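CheC, inhibitor of MCP methylation / FliN fusion protein (Thermotoga maritima, PDB 4HYN) is a flagellar rotor protein whose CheC-like domain probably acts as a phosphatase of the chemotaxis response regulator CheY. Local coordinates at residues G56-V61 against V74-K79. Residues are numbered along the deposited sequence; the frame is centred on the assembly and turned at random.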
ATOM      1  N   GLY A  56      11.379  -8.183  11.501  1.00 20.52           N
ATOM      2  CA  GLY A  56      11.427  -9.404  10.720  1.00 21.70           C
ATOM      3  C   GLY A  56      11.657  -9.176   9.238  1.00 22.31           C
ATOM      4  O   GLY A  56      11.790  -8.045   8.782  1.00 23.72           O
ATOM      5  N   GLU A  57      11.731 -10.269   8.491  1.00 23.58           N
ATOM      6  CA  GLU A  57      11.954 -10.217   7.051  1.00 24.91           C
ATOM      7  C   GLU A  57      10.588 -10.051   6.380  1.00 24.11           C
ATOM      8  O   GLU A  57       9.698 -10.882   6.566  1.00 24.32           O
ATOM      9  CB  GLU A  57      12.632 -11.517   6.602  1.00 25.64           C
ATOM     10  CG  GLU A  57      13.488 -11.414   5.354  1.00 29.19           C
ATOM     11  CD  GLU A  57      14.312 -12.675   5.112  1.00 33.01           C
ATOM     12  OE1 GLU A  57      14.181 -13.289   4.027  1.00 33.20           O
ATOM     13  OE2 GLU A  57      15.090 -13.059   6.015  1.00 36.92           O
ATOM     14  N   GLN A  58      10.414  -8.959   5.639  1.00 22.06           N
ATOM     15  CA  GLN A  58       9.149  -8.685   4.968  1.00 20.61           C
ATOM     16  C   GLN A  58       9.280  -8.331   3.491  1.00 20.57           C
ATOM     17  O   GLN A  58      10.380  -8.142   2.979  1.00 20.86           O
ATOM     18  CB  GLN A  58       8.395  -7.576   5.708  1.00 20.11           C
ATOM     19  CG  GLN A  58       8.071  -7.952   7.147  1.00 20.05           C
ATOM     20  CD  GLN A  58       7.010  -7.089   7.780  1.00 16.79           C
ATOM     21  OE1 GLN A  58       7.044  -6.837   8.983  1.00 16.86           O
ATOM     22  NE2 GLN A  58       6.043  -6.651   6.983  1.00 15.89           N
ATOM     23  N   VAL A  59       8.142  -8.235   2.812  1.00 19.89           N
ATOM     24  CA  VAL A  59       8.117  -7.907   1.396  1.00 18.30           C
ATOM     25  C   VAL A  59       7.638  -6.481   1.185  1.00 18.71           C
ATOM     26  O   VAL A  59       6.601  -6.088   1.712  1.00 19.23           O
ATOM     27  CB  VAL A  59       7.197  -8.884   0.623  1.00 19.18           C
ATOM     28  CG1 VAL A  59       7.082  -8.476  -0.855  1.00 17.37           C
ATOM     29  CG2 VAL A  59       7.739 -10.306   0.738  1.00 18.52           C
ATOM     30  N   VAL A  60       8.424  -5.694   0.457  1.00 18.31           N
ATOM     31  CA  VAL A  60       8.053  -4.317   0.174  1.00 18.61           C
ATOM     32  C   VAL A  60       7.808  -4.182  -1.315  1.00 20.50           C
ATOM     33  O   VAL A  60       8.639  -4.585  -2.136  1.00 21.59           O
ATOM     34  CB  VAL A  60       9.121  -3.292   0.646  1.00 18.44           C
ATOM     35  CG1 VAL A  60       9.362  -3.438   2.140  1.00 17.91           C
ATOM     36  CG2 VAL A  60      10.414  -3.466  -0.113  1.00 19.95           C
ATOM     37  N   VAL A  61       6.617  -3.704  -1.656  1.00 21.22           N
ATOM     38  CA  VAL A  61       6.232  -3.522  -3.045  1.00 21.79           C
ATOM     39  C   VAL A  61       6.111  -2.025  -3.252  1.00 22.39           C
ATOM     40  O   VAL A  61       5.311  -1.365  -2.590  1.00 25.26           O
ATOM     41  CB  VAL A  61       4.867  -4.187  -3.360  1.00 22.93           C
ATOM     42  CG1 VAL A  61       4.654  -4.239  -4.863  1.00 23.92           C
ATOM     43  CG2 VAL A  61       4.793  -5.584  -2.764  1.00 22.65           C
ATOM     44  N   VAL A  74       4.992   2.927  -1.241  1.00 15.58           N
ATOM     45  CA  VAL A  74       5.459   1.648  -0.734  1.00 14.08           C
ATOM     46  C   VAL A  74       4.432   0.845   0.045  1.00 14.85           C
ATOM     47  O   VAL A  74       3.732   1.381   0.900  1.00 14.83           O
ATOM     48  CB  VAL A  74       6.699   1.860   0.178  1.00 12.40           C
ATOM     49  CG1 VAL A  74       7.152   0.541   0.802  1.00 12.63           C
ATOM     50  CG2 VAL A  74       7.830   2.488  -0.619  1.00  9.54           C
ATOM     51  N   LEU A  75       4.362  -0.449  -0.262  1.00 14.32           N
ATOM     52  CA  LEU A  75       3.472  -1.378   0.425  1.00 15.13           C
ATOM     53  C   LEU A  75       4.348  -2.366   1.185  1.00 15.55           C
ATOM     54  O   LEU A  75       5.307  -2.910   0.629  1.00 13.73           O
ATOM     55  CB  LEU A  75       2.590  -2.144  -0.562  1.00 16.48           C
ATOM     56  CG  LEU A  75       1.413  -1.431  -1.226  1.00 15.70           C
ATOM     57  CD1 LEU A  75       0.574  -2.468  -1.962  1.00 15.79           C
ATOM     58  CD2 LEU A  75       0.570  -0.728  -0.170  1.00 15.82           C
ATOM     59  N   VAL A  76       4.030  -2.580   2.456  1.00 15.22           N
ATOM     60  CA  VAL A  76       4.793  -3.495   3.296  1.00 14.98           C
ATOM     61  C   VAL A  76       3.909  -4.657   3.730  1.00 16.42           C
ATOM     62  O   VAL A  76       2.951  -4.481   4.485  1.00 17.16           O
ATOM     63  CB  VAL A  76       5.376  -2.771   4.547  1.00 14.37           C
ATOM     64  CG1 VAL A  76       6.229  -3.733   5.378  1.00 11.94           C
ATOM     65  CG2 VAL A  76       6.207  -1.574   4.114  1.00 13.40           C
ATOM     66  N   LEU A  77       4.247  -5.845   3.241  1.00 17.73           N
ATOM     67  CA  LEU A  77       3.502  -7.061   3.540  1.00 19.53           C
ATOM     68  C   LEU A  77       4.399  -8.085   4.240  1.00 20.91           C
ATOM     69  O   LEU A  77       5.561  -8.276   3.858  1.00 19.94           O
ATOM     70  CB  LEU A  77       2.953  -7.675   2.242  1.00 19.44           C
ATOM     71  CG  LEU A  77       1.916  -6.933   1.388  1.00 20.99           C
ATOM     72  CD1 LEU A  77       2.509  -5.680   0.790  1.00 22.16           C
ATOM     73  CD2 LEU A  77       1.436  -7.845   0.265  1.00 21.91           C
ATOM     74  N   ASP A  78       3.859  -8.755   5.255  1.00 21.88           N
ATOM     75  CA  ASP A  78       4.640  -9.753   5.972  1.00 24.13           C
ATOM     76  C   ASP A  78       4.628 -11.112   5.270  1.00 24.46           C
ATOM     77  O   ASP A  78       3.699 -11.431   4.514  1.00 22.75           O
ATOM     78  CB  ASP A  78       4.212  -9.851   7.450  1.00 26.65           C
ATOM     79  CG  ASP A  78       2.958 -10.683   7.668  1.00 31.43           C
ATOM     80  OD1 ASP A  78       2.883 -11.351   8.718  1.00 36.35           O
ATOM     81  OD2 ASP A  78       2.041 -10.669   6.824  1.00 34.81           O
ATOM     82  N   LYS A  79       5.693 -11.881   5.495  1.00 24.88           N
ATOM     83  CA  LYS A  79       5.856 -13.205   4.899  1.00 26.10           C
ATOM     84  C   LYS A  79       4.598 -14.065   4.890  1.00 24.95           C
ATOM     85  O   LYS A  79       4.292 -14.700   3.882  1.00 25.28           O
ATOM     86  CB  LYS A  79       6.987 -13.958   5.591  1.00 28.58           C
ATOM     87  CG  LYS A  79       8.359 -13.803   4.936  1.00 31.24           C
ATOM     88  CD  LYS A  79       9.425 -14.471   5.802  1.00 34.40           C
ATOM     89  CE  LYS A  79      10.606 -14.934   4.977  1.00 37.35           C
ATOM     90  NZ  LYS A  79      11.177 -13.818   4.193  1.00 37.80           N
TER
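Val59 and Leu77, then Val61 and Leu75, pair backbone to backbone in the antiparallel beta hairpin of strands 57-66 and 71-78, neighbouring inner strands in the six-stranded antiparallel sheet of the CheC-like fold. Each pair is closed by two hydrogen bonds; the straightest, from Leu77 N to Val59 O, spans 2.8 Å at 174°. Between these rungs the backbones draw in, and Val60 CA brings its hydrogen against Leu75 O at 3.1 Å.

On the helix-covered face Val61 fits the hollow between Leu75 and Leu77. It sets its CB 4.1 Å from Leu75 CB, while its CG2 branch, trans to its own carbonyl carbon, reaches back to Leu77 CD1 at 4.2 Å. Met113 of helix 103-128 packs on all three of these side chains, and Val82 of helix 79-89 covers Val59 and Leu77.

On the other face Val60 fronts the notch between Val76 and Val74, its CG1 4.2 Å from Val76 CG2 and its CB 4.3 Å from Val74 CG1. The extended Gln58 chain runs crosswise to Val76, and Phe54 and Phe151 lie against that valine.

Just before helix 79-89, Asp78 is the N-cap, its OD2 hydrogen-bonded to Leu81 N. Lys79 rests CG and CD against Glu57 O, then bends at its last torsion (chi4 55°), bringing NZ over the carboxylate plane of Glu57 in a salt bridge to OE1 of 3.1 Å.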